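Local coordinates for protein probable diphthine synthase (Aeropyrum pernix, PDB 1WDE) that probably transfers methyl groups from S-adenosyl-L-methionine to a modified histidine of translation elongation factor 2, forming diphthine on the way to diphthamide, at residues A[6-11]-A[110-115]; A[31-36]-A[83-88]. All blocks are in the same frame, centred on the assembly; numbering follows the deposited sequence.

Contact 1 and contact 2 lie in the five-stranded parallel sheet of the N-terminal part of the chain, whose order is 62-64, 35-39, 85-90, 9-14 and 113-117. Strand 9-14 joins them: it pairs with the outermost strand 113-117 in contact 1 and, on its other edge, with strand 85-90 of contact 2. Their centres are 10 Å apart, and they are joined directly by probable hydrogen bonds from Thr9 N to Ala84 O and from Leu11 N to Val86 O, both 2.7 Å. Val114 of contact 1 has its side chain about 11 Å from that of Asp93, a residue that probably binds S-adenosyl-L-methionine; contact 2 lies away from the residues thought to bind it.

Contact 1: residues A[6-11]-A[110-115]; sequences EAVTLL and AGVAVR
Strands 9-11 and 113-115 run parallel, their directions 18° apart and their axes 4.8 Å at closest approach, with Thr9, Leu10 and Leu11 opposite Ala113, Val114 and Arg115. Leu10 serves as the bonding residue of its strand: its N donates to Ala113 O (2.9 Å), and its O accepts Arg115 N in an almost straight bond. The ladder frays at its start, where Ala113 N reaches Val8 O in a weak bond of 3.4 Å.

There the valines take over. Val112 CG1, set anti to the backbone N (chi1 -177°), is brought against Val8 O at 3.1 Å, while its other methyl, CG2, packs on Val8 CG1 at 3.6 Å. Leu10 and Val114 share one face of the sheet, where both touch Ala107 of helix 100-109. On the opposite face, with Thr9, Ala113, Leu11 and Arg115, Leu11 CD2 lies alongside the aliphatic root of Arg115, 3.7 Å from its CB, before the arginine chain bends away.

Thr9 uses its two branches differently: OG1 turns back to donate to Ala7 O (3.0 Å), 29° off the carbonyl plane, whereas CG2 rests against Ala113 O. A valine here, lacking the hydroxyl, would probably leave Ala7 O without this donor and the chain before the strand freer to move. The contact thus rests on backbone bonds and apolar side chains, with the one side-chain hydrogen bond spent within segment 6-11, fastening the entry to the strand.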
# COMPACT_ATOMS: atom_id res chain seq x y z
N GLU A 6 -26.21 24.65 0.21
CA GLU A 6 -25.31 23.48 0.02
C GLU A 6 -25.16 22.65 1.30
O GLU A 6 -24.13 22.73 1.98
CB GLU A 6 -23.94 23.94 -0.46
CG GLU A 6 -23.62 23.57 -1.90
CD GLU A 6 -23.66 22.07 -2.13
OE1 GLU A 6 -22.96 21.35 -1.40
OE2 GLU A 6 -24.38 21.62 -3.04
N ALA A 7 -26.18 21.85 1.61
CA ALA A 7 -26.18 21.00 2.80
C ALA A 7 -24.85 20.27 2.96
O ALA A 7 -24.14 20.03 1.98
CB ALA A 7 -27.33 19.99 2.72
N VAL A 8 -24.52 19.92 4.20
CA VAL A 8 -23.27 19.24 4.51
C VAL A 8 -22.90 18.15 3.51
O VAL A 8 -23.60 17.13 3.38
CB VAL A 8 -23.29 18.61 5.92
CG1 VAL A 8 -21.88 18.28 6.36
CG2 VAL A 8 -23.96 19.55 6.92
N THR A 9 -21.80 18.36 2.79
CA THR A 9 -21.31 17.40 1.81
C THR A 9 -19.82 17.13 2.02
O THR A 9 -19.01 18.05 2.17
CB THR A 9 -21.54 17.90 0.38
OG1 THR A 9 -22.95 18.04 0.15
CG2 THR A 9 -20.98 16.91 -0.62
N LEU A 10 -19.46 15.85 2.06
CA LEU A 10 -18.08 15.46 2.26
C LEU A 10 -17.45 14.96 0.97
O LEU A 10 -18.03 14.14 0.25
CB LEU A 10 -18.00 14.36 3.33
CG LEU A 10 -16.65 13.67 3.53
CD1 LEU A 10 -15.64 14.65 4.07
CD2 LEU A 10 -16.82 12.50 4.48
N LEU A 11 -16.26 15.47 0.67
CA LEU A 11 -15.55 15.06 -0.53
C LEU A 11 -14.28 14.35 -0.12
O LEU A 11 -13.40 14.96 0.49
CB LEU A 11 -15.18 16.28 -1.38
CG LEU A 11 -16.30 17.25 -1.77
CD1 LEU A 11 -15.76 18.31 -2.74
CD2 LEU A 11 -17.44 16.47 -2.41
N ALA A 110 -24.86 9.80 9.17
CA ALA A 110 -25.19 11.06 9.83
C ALA A 110 -25.90 12.03 8.89
O ALA A 110 -25.98 13.22 9.16
CB ALA A 110 -23.93 11.70 10.37
N GLY A 111 -26.40 11.50 7.77
CA GLY A 111 -27.12 12.33 6.81
C GLY A 111 -26.33 13.04 5.72
O GLY A 111 -26.91 13.41 4.70
N VAL A 112 -25.02 13.21 5.92
CA VAL A 112 -24.15 13.89 4.95
C VAL A 112 -23.97 13.15 3.61
O VAL A 112 -23.81 11.93 3.58
CB VAL A 112 -22.74 14.13 5.54
CG1 VAL A 112 -21.88 14.89 4.55
CG2 VAL A 112 -22.85 14.90 6.85
N ALA A 113 -24.01 13.90 2.51
CA ALA A 113 -23.82 13.30 1.19
C ALA A 113 -22.31 13.09 1.02
O ALA A 113 -21.53 13.98 1.34
CB ALA A 113 -24.35 14.23 0.11
N VAL A 114 -21.92 11.93 0.52
CA VAL A 114 -20.49 11.64 0.34
C VAL A 114 -20.10 11.38 -1.10
O VAL A 114 -20.72 10.57 -1.79
CB VAL A 114 -20.05 10.43 1.18
CG1 VAL A 114 -18.59 10.10 0.89
CG2 VAL A 114 -20.25 10.73 2.67
N ARG A 115 -19.08 12.09 -1.57
CA ARG A 115 -18.59 11.91 -2.94
C ARG A 115 -17.16 11.38 -2.85
O ARG A 115 -16.32 11.96 -2.14
CB ARG A 115 -18.59 13.24 -3.69
CG ARG A 115 -19.90 13.98 -3.66
CD ARG A 115 -20.91 13.32 -4.57
NE ARG A 115 -20.78 13.77 -5.95
CZ ARG A 115 -21.46 13.22 -6.96
NH1 ARG A 115 -21.30 13.67 -8.20
NH2 ARG A 115 -22.28 12.21 -6.73

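Contact 2: residues A[31-36]-A[83-88]; sequences RRADVV and DAVVAV
The turn leading from helix 24-32 into strand 35-39 docks here on the start of strand 85-90, its parallel neighbour in the sheet. Asp34 and Val85 meet in a two-way grip: Asp34 N donates to Val85 O at 2.9 Å, and Val85 N donates to Asp34 OD2 at 3.1 Å. The carboxylate is met on its anti side, 16° out of plane. With CG anti to its carbonyl carbon (chi1 -61°), Asp34 extends across the valine at about a right angle, and OD2 also lies 3.6 Å from Val85 CG2.

Val85 O takes a second, weak bond from Val35 N, so two successive amides converge on one carbonyl. Regular pairing follows, with Ala87 N bound to Val35 O at 3.0 Å. Ala33 CB and Ala87 CB touch at 3.9 Å, while Val35 CB packs on Val86 CG2 at 4.2 Å. Leu11 of the next strand packs against both Val85 and Ala87.

Here the aspartate side chain stands in for a backbone acceptor just before regular pairing begins. The pairing belongs to the open, parallel alpha/beta sheet of the N-terminal domain, in which helix 24-32 leads into strand 35-39, as in other tetrapyrrole-methylase-type proteins.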
# COMPACT_ATOMS: atom_id res chain seq x y z
N ARG A 31 -11.17 23.00 -5.30
CA ARG A 31 -11.27 24.44 -5.50
C ARG A 31 -12.68 24.91 -5.16
O ARG A 31 -12.87 26.01 -4.63
CB ARG A 31 -10.91 24.80 -6.94
CG ARG A 31 -9.43 24.55 -7.25
CD ARG A 31 -9.00 24.91 -8.67
NE ARG A 31 -9.73 24.17 -9.69
CZ ARG A 31 -9.25 23.89 -10.91
NH1 ARG A 31 -9.99 23.22 -11.78
NH2 ARG A 31 -8.02 24.27 -11.24
N ARG A 32 -13.67 24.05 -5.43
CA ARG A 32 -15.06 24.38 -5.17
C ARG A 32 -15.53 24.10 -3.75
O ARG A 32 -16.62 24.51 -3.36
CB ARG A 32 -15.96 23.66 -6.19
CG ARG A 32 -15.76 24.18 -7.61
CD ARG A 32 -16.64 23.45 -8.62
NE ARG A 32 -16.51 24.04 -9.95
CZ ARG A 32 -16.95 25.25 -10.29
NH1 ARG A 32 -17.56 26.01 -9.39
NH2 ARG A 32 -16.79 25.71 -11.52
N ALA A 33 -14.71 23.41 -2.96
CA ALA A 33 -15.07 23.12 -1.58
C ALA A 33 -14.98 24.40 -0.75
O ALA A 33 -14.41 25.40 -1.19
CB ALA A 33 -14.14 22.05 -1.01
N ASP A 34 -15.55 24.39 0.45
CA ASP A 34 -15.51 25.55 1.32
C ASP A 34 -14.39 25.39 2.32
O ASP A 34 -13.78 26.38 2.76
CB ASP A 34 -16.84 25.73 2.05
CG ASP A 34 -18.01 25.93 1.10
OD1 ASP A 34 -17.94 26.85 0.25
OD2 ASP A 34 -19.00 25.18 1.19
N VAL A 35 -14.11 24.14 2.68
CA VAL A 35 -13.04 23.81 3.62
C VAL A 35 -12.24 22.64 3.04
O VAL A 35 -12.80 21.77 2.37
CB VAL A 35 -13.61 23.40 5.00
CG1 VAL A 35 -12.49 23.38 6.04
CG2 VAL A 35 -14.70 24.35 5.43
N VAL A 36 -10.93 22.62 3.29
CA VAL A 36 -10.07 21.56 2.78
C VAL A 36 -9.10 21.03 3.82
O VAL A 36 -8.12 21.69 4.17
CB VAL A 36 -9.24 22.05 1.58
CG1 VAL A 36 -8.41 20.90 1.03
CG2 VAL A 36 -10.17 22.60 0.50
N ASP A 83 -23.69 23.80 7.33
CA ASP A 83 -24.11 23.00 6.12
C ASP A 83 -23.15 23.46 5.09
O ASP A 83 -23.28 24.57 4.59
CB ASP A 83 -25.59 23.33 5.67
CG ASP A 83 -26.74 22.86 6.62
OD1 ASP A 83 -27.06 23.56 7.66
OD2 ASP A 83 -27.41 21.76 6.39
N ALA A 84 -22.19 22.64 4.79
CA ALA A 84 -21.16 23.07 3.85
C ALA A 84 -20.49 21.89 3.16
O ALA A 84 -20.69 20.73 3.52
CB ALA A 84 -20.10 23.85 4.65
N VAL A 85 -19.62 22.34 2.22
CA VAL A 85 -18.85 21.37 1.44
C VAL A 85 -17.45 21.22 2.02
O VAL A 85 -16.64 22.14 1.95
CB VAL A 85 -18.72 21.82 -0.01
CG1 VAL A 85 -18.18 20.69 -0.90
CG2 VAL A 85 -20.07 22.27 -0.58
N VAL A 86 -17.18 20.06 2.61
CA VAL A 86 -15.88 19.79 3.21
C VAL A 86 -15.11 18.72 2.44
O VAL A 86 -15.66 17.68 2.09
CB VAL A 86 -16.03 19.34 4.68
CG1 VAL A 86 -14.69 18.95 5.25
CG2 VAL A 86 -16.60 20.48 5.52
N ALA A 87 -13.84 18.99 2.18
CA ALA A 87 -13.01 18.05 1.45
C ALA A 87 -11.88 17.51 2.32
O ALA A 87 -11.28 18.24 3.10
CB ALA A 87 -12.43 18.71 0.20
N VAL A 88 -11.62 16.21 2.19
CA VAL A 88 -10.53 15.56 2.89
C VAL A 88 -9.65 15.02 1.77
O VAL A 88 -10.09 14.21 0.94
CB VAL A 88 -11.02 14.40 3.80
CG1 VAL A 88 -9.82 13.67 4.40
CG2 VAL A 88 -11.89 14.96 4.93